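PDB 4D70: sortase family protein from Clostridium perfringens, which probably acts as a class D sortase transpeptidase, cleaving a sorting signal in surface proteins and passing them on to an acceptor nucleophile. Local coordinates for residues D161-T169 and Y178-G186. Numbering follows the deposited sequence.
Sequences DEKTMTIVT and YIVKAKLIG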
loop_
_atom_site.group_PDB
_atom_site.type_symbol
_atom_site.label_atom_id
_atom_site.label_comp_id
_atom_site.label_asym_id
_atom_site.label_seq_id
_atom_site.Cartn_x
_atom_site.Cartn_y
_atom_site.Cartn_z
ATOM N N ASP A 161 10.537 -10.813 -12.208
ATOM C CA ASP A 161 10.364 -10.592 -13.655
ATOM C C ASP A 161 9.311 -9.506 -13.930
ATOM O O ASP A 161 9.270 -9.002 -15.049
ATOM C CB ASP A 161 9.956 -11.943 -14.319
ATOM C CG ASP A 161 9.889 -11.888 -15.857
ATOM O OD1 ASP A 161 10.818 -11.324 -16.425
ATOM O OD2 ASP A 161 8.913 -12.395 -16.505
ATOM N N GLU A 162 8.493 -9.120 -12.937
ATOM C CA GLU A 162 7.504 -8.069 -13.174
ATOM C C GLU A 162 7.544 -6.995 -12.100
ATOM O O GLU A 162 8.312 -7.094 -11.175
ATOM C CB GLU A 162 6.125 -8.688 -13.252
ATOM C CG GLU A 162 5.996 -9.615 -14.436
ATOM C CD GLU A 162 4.666 -10.336 -14.493
ATOM O OE1 GLU A 162 3.926 -10.305 -13.481
ATOM O OE2 GLU A 162 4.404 -10.931 -15.560
ATOM N N LYS A 163 6.776 -5.900 -12.292
ATOM C CA LYS A 163 6.692 -4.839 -11.316
ATOM C C LYS A 163 5.226 -4.685 -11.037
ATOM O O LYS A 163 4.497 -4.175 -11.891
ATOM C CB LYS A 163 7.302 -3.505 -11.863
ATOM C CG LYS A 163 8.833 -3.560 -12.092
ATOM C CD LYS A 163 9.358 -2.282 -12.726
ATOM C CE LYS A 163 10.875 -2.209 -13.004
ATOM N NZ LYS A 163 11.497 -2.114 -11.672
ATOM N N THR A 164 4.778 -5.163 -9.873
ATOM C CA THR A 164 3.375 -5.249 -9.538
ATOM C C THR A 164 3.154 -4.812 -8.145
ATOM O O THR A 164 4.087 -4.463 -7.428
ATOM C CB THR A 164 2.824 -6.708 -9.651
ATOM O OG1 THR A 164 3.478 -7.567 -8.684
ATOM C CG2 THR A 164 3.021 -7.268 -11.005
ATOM N N MET A 165 1.879 -4.683 -7.796
ATOM C CA MET A 165 1.513 -4.339 -6.455
ATOM C C MET A 165 0.264 -5.070 -6.074
ATOM O O MET A 165 -0.434 -5.613 -6.921
ATOM C CB MET A 165 1.323 -2.830 -6.181
ATOM C CG MET A 165 0.134 -2.176 -6.838
ATOM S SD MET A 165 -0.168 -0.519 -6.212
ATOM C CE MET A 165 -0.801 -0.863 -4.579
ATOM N N THR A 166 0.022 -5.108 -4.752
ATOM C CA THR A 166 -1.067 -5.920 -4.180
ATOM C C THR A 166 -1.656 -5.179 -3.014
ATOM O O THR A 166 -0.935 -4.603 -2.232
ATOM C CB THR A 166 -0.537 -7.290 -3.641
ATOM O OG1 THR A 166 0.049 -8.049 -4.724
ATOM C CG2 THR A 166 -1.689 -8.180 -3.048
ATOM N N ILE A 167 -2.985 -5.157 -2.947
ATOM C CA ILE A 167 -3.715 -4.630 -1.777
ATOM C C ILE A 167 -4.510 -5.758 -1.169
ATOM O O ILE A 167 -5.215 -6.446 -1.863
ATOM C CB ILE A 167 -4.689 -3.504 -2.172
ATOM C CG1 ILE A 167 -3.939 -2.399 -2.925
ATOM C CG2 ILE A 167 -5.388 -2.975 -0.914
ATOM C CD1 ILE A 167 -4.715 -1.132 -3.172
ATOM N N VAL A 168 -4.328 -5.991 0.104
ATOM C CA VAL A 168 -5.042 -7.023 0.838
ATOM C C VAL A 168 -6.003 -6.409 1.863
ATOM O O VAL A 168 -5.570 -5.663 2.751
ATOM C CB VAL A 168 -4.035 -7.895 1.653
ATOM C CG1 VAL A 168 -4.744 -9.068 2.361
ATOM C CG2 VAL A 168 -2.966 -8.416 0.721
ATOM N N THR A 169 -7.280 -6.733 1.737
ATOM C CA THR A 169 -8.317 -6.348 2.707
ATOM C C THR A 169 -9.130 -7.583 3.008
ATOM O O THR A 169 -8.816 -8.665 2.523
ATOM C CB THR A 169 -9.241 -5.232 2.159
ATOM O OG1 THR A 169 -9.812 -5.611 0.878
ATOM C CG2 THR A 169 -8.508 -3.956 1.978
ATOM N N TYR A 178 -9.766 -10.140 0.360
ATOM C CA TYR A 178 -10.088 -9.555 -0.934
ATOM C C TYR A 178 -8.759 -8.978 -1.423
ATOM O O TYR A 178 -8.089 -8.192 -0.714
ATOM C CB TYR A 178 -11.121 -8.456 -0.743
ATOM C CG TYR A 178 -11.702 -7.897 -2.029
ATOM C CD1 TYR A 178 -12.829 -8.463 -2.591
ATOM C CD2 TYR A 178 -11.178 -6.770 -2.623
ATOM C CE1 TYR A 178 -13.391 -7.941 -3.744
ATOM C CE2 TYR A 178 -11.730 -6.246 -3.818
ATOM C CZ TYR A 178 -12.827 -6.805 -4.336
ATOM O OH TYR A 178 -13.370 -6.288 -5.481
ATOM N N ILE A 179 -8.364 -9.398 -2.602
ATOM C CA ILE A 179 -7.065 -9.097 -3.200
ATOM C C ILE A 179 -7.221 -8.279 -4.474
ATOM O O ILE A 179 -7.869 -8.680 -5.401
ATOM C CB ILE A 179 -6.338 -10.403 -3.546
ATOM C CG1 ILE A 179 -6.358 -11.407 -2.344
ATOM C CG2 ILE A 179 -4.921 -10.122 -4.011
ATOM C CD1 ILE A 179 -5.764 -10.867 -1.066
ATOM N N VAL A 180 -6.504 -7.170 -4.551
ATOM C CA VAL A 180 -6.404 -6.356 -5.741
ATOM C C VAL A 180 -4.936 -6.351 -6.146
ATOM O O VAL A 180 -4.091 -5.953 -5.344
ATOM C CB VAL A 180 -6.882 -4.937 -5.428
ATOM C CG1 VAL A 180 -6.740 -4.045 -6.642
ATOM C CG2 VAL A 180 -8.361 -4.931 -5.028
ATOM N N LYS A 181 -4.668 -6.746 -7.381
ATOM C CA LYS A 181 -3.335 -6.699 -7.958
ATOM C C LYS A 181 -3.311 -5.768 -9.146
ATOM O O LYS A 181 -4.325 -5.629 -9.884
ATOM C CB LYS A 181 -2.873 -8.106 -8.374
ATOM C CG LYS A 181 -2.605 -8.993 -7.095
ATOM C CD LYS A 181 -1.943 -10.326 -7.461
ATOM C CE LYS A 181 -1.426 -11.112 -6.245
ATOM N NZ LYS A 181 -0.106 -10.599 -5.770
ATOM N N ALA A 182 -2.153 -5.166 -9.365
ATOM C CA ALA A 182 -2.016 -4.133 -10.362
ATOM C C ALA A 182 -0.559 -4.203 -10.866
ATOM O O ALA A 182 0.363 -4.577 -10.125
ATOM C CB ALA A 182 -2.328 -2.787 -9.745
ATOM N N LYS A 183 -0.387 -3.867 -12.137
ATOM C CA LYS A 183 0.905 -3.871 -12.779
ATOM C C LYS A 183 1.365 -2.438 -13.060
ATOM O O LYS A 183 0.555 -1.570 -13.376
ATOM C CB LYS A 183 0.832 -4.627 -14.111
ATOM C CG LYS A 183 -0.179 -3.989 -15.083
ATOM C CD LYS A 183 -0.268 -4.603 -16.503
ATOM C CE LYS A 183 -1.154 -3.703 -17.405
ATOM N NZ LYS A 183 -1.364 -4.294 -18.757
ATOM N N LEU A 184 2.651 -2.211 -12.958
ATOM C CA LEU A 184 3.195 -0.877 -13.189
ATOM C C LEU A 184 3.026 -0.490 -14.647
ATOM O O LEU A 184 3.328 -1.273 -15.542
ATOM C CB LEU A 184 4.669 -0.828 -12.826
ATOM C CG LEU A 184 5.337 0.563 -12.837
ATOM C CD1 LEU A 184 4.853 1.435 -11.692
ATOM C CD2 LEU A 184 6.853 0.459 -12.744
ATOM N N ILE A 185 2.474 0.673 -14.920
ATOM C CA ILE A 185 2.333 1.106 -16.341
ATOM C C ILE A 185 3.117 2.374 -16.659
ATOM O O ILE A 185 3.142 2.810 -17.826
ATOM C CB ILE A 185 0.871 1.387 -16.800
ATOM C CG1 ILE A 185 0.226 2.430 -15.919
ATOM C CG2 ILE A 185 0.039 0.140 -16.804
ATOM C CD1 ILE A 185 -1.203 2.831 -16.344
ATOM N N GLY A 186 3.711 3.015 -15.669
ATOM C CA GLY A 186 4.321 4.367 -15.915
ATOM C C GLY A 186 4.801 5.054 -14.637
ATOM O O GLY A 186 4.472 4.559 -13.542
HETATM O O HOH W 1 0.817 -8.168 -7.829
HETATM O O HOH W 2 -8.148 -5.546 -1.385
#
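The Y178 ring meets T169 obliquely through OG1, which lies 3.9 Å from Y178 CD2, while one water sits at the ring edge, in its plane. With CG anti to the backbone N (chi1 -171°), the ring leads away from the partner strand. That same water bonds T169 OG1 and donates to Y178 O, tying side chain to backbone. Between strands 163-169 and 178-184 runs an antiparallel ladder, with I167 N to V180 O (2.8 Å) lying in the carbonyl plane. The middle of the face bearing M165, I167, V180 and A182 is apolar: M165 CG rests on A182 CB at 3.9 Å, and M165 and I167 continue onto I129 of strand 128-132. On the other face V168 CG1 packs on I179 CD1 at 4.0 Å, and K181 runs alongside T166, bending at chi4 (-80°) to bring NZ to T166 OG1 at 2.8 Å. N102 OD1 also bonds T166 OG1. A second water bonds T164 OG1, donates to M165 O and weakly accepts from K181 NZ. This hairpin belongs to the sortase beta-barrel, its first strand pairing with 101-109 and its second with 137-148. Donating to T166 OG1 and V155 O, K181 NZ is probably stabilised in its protonated form.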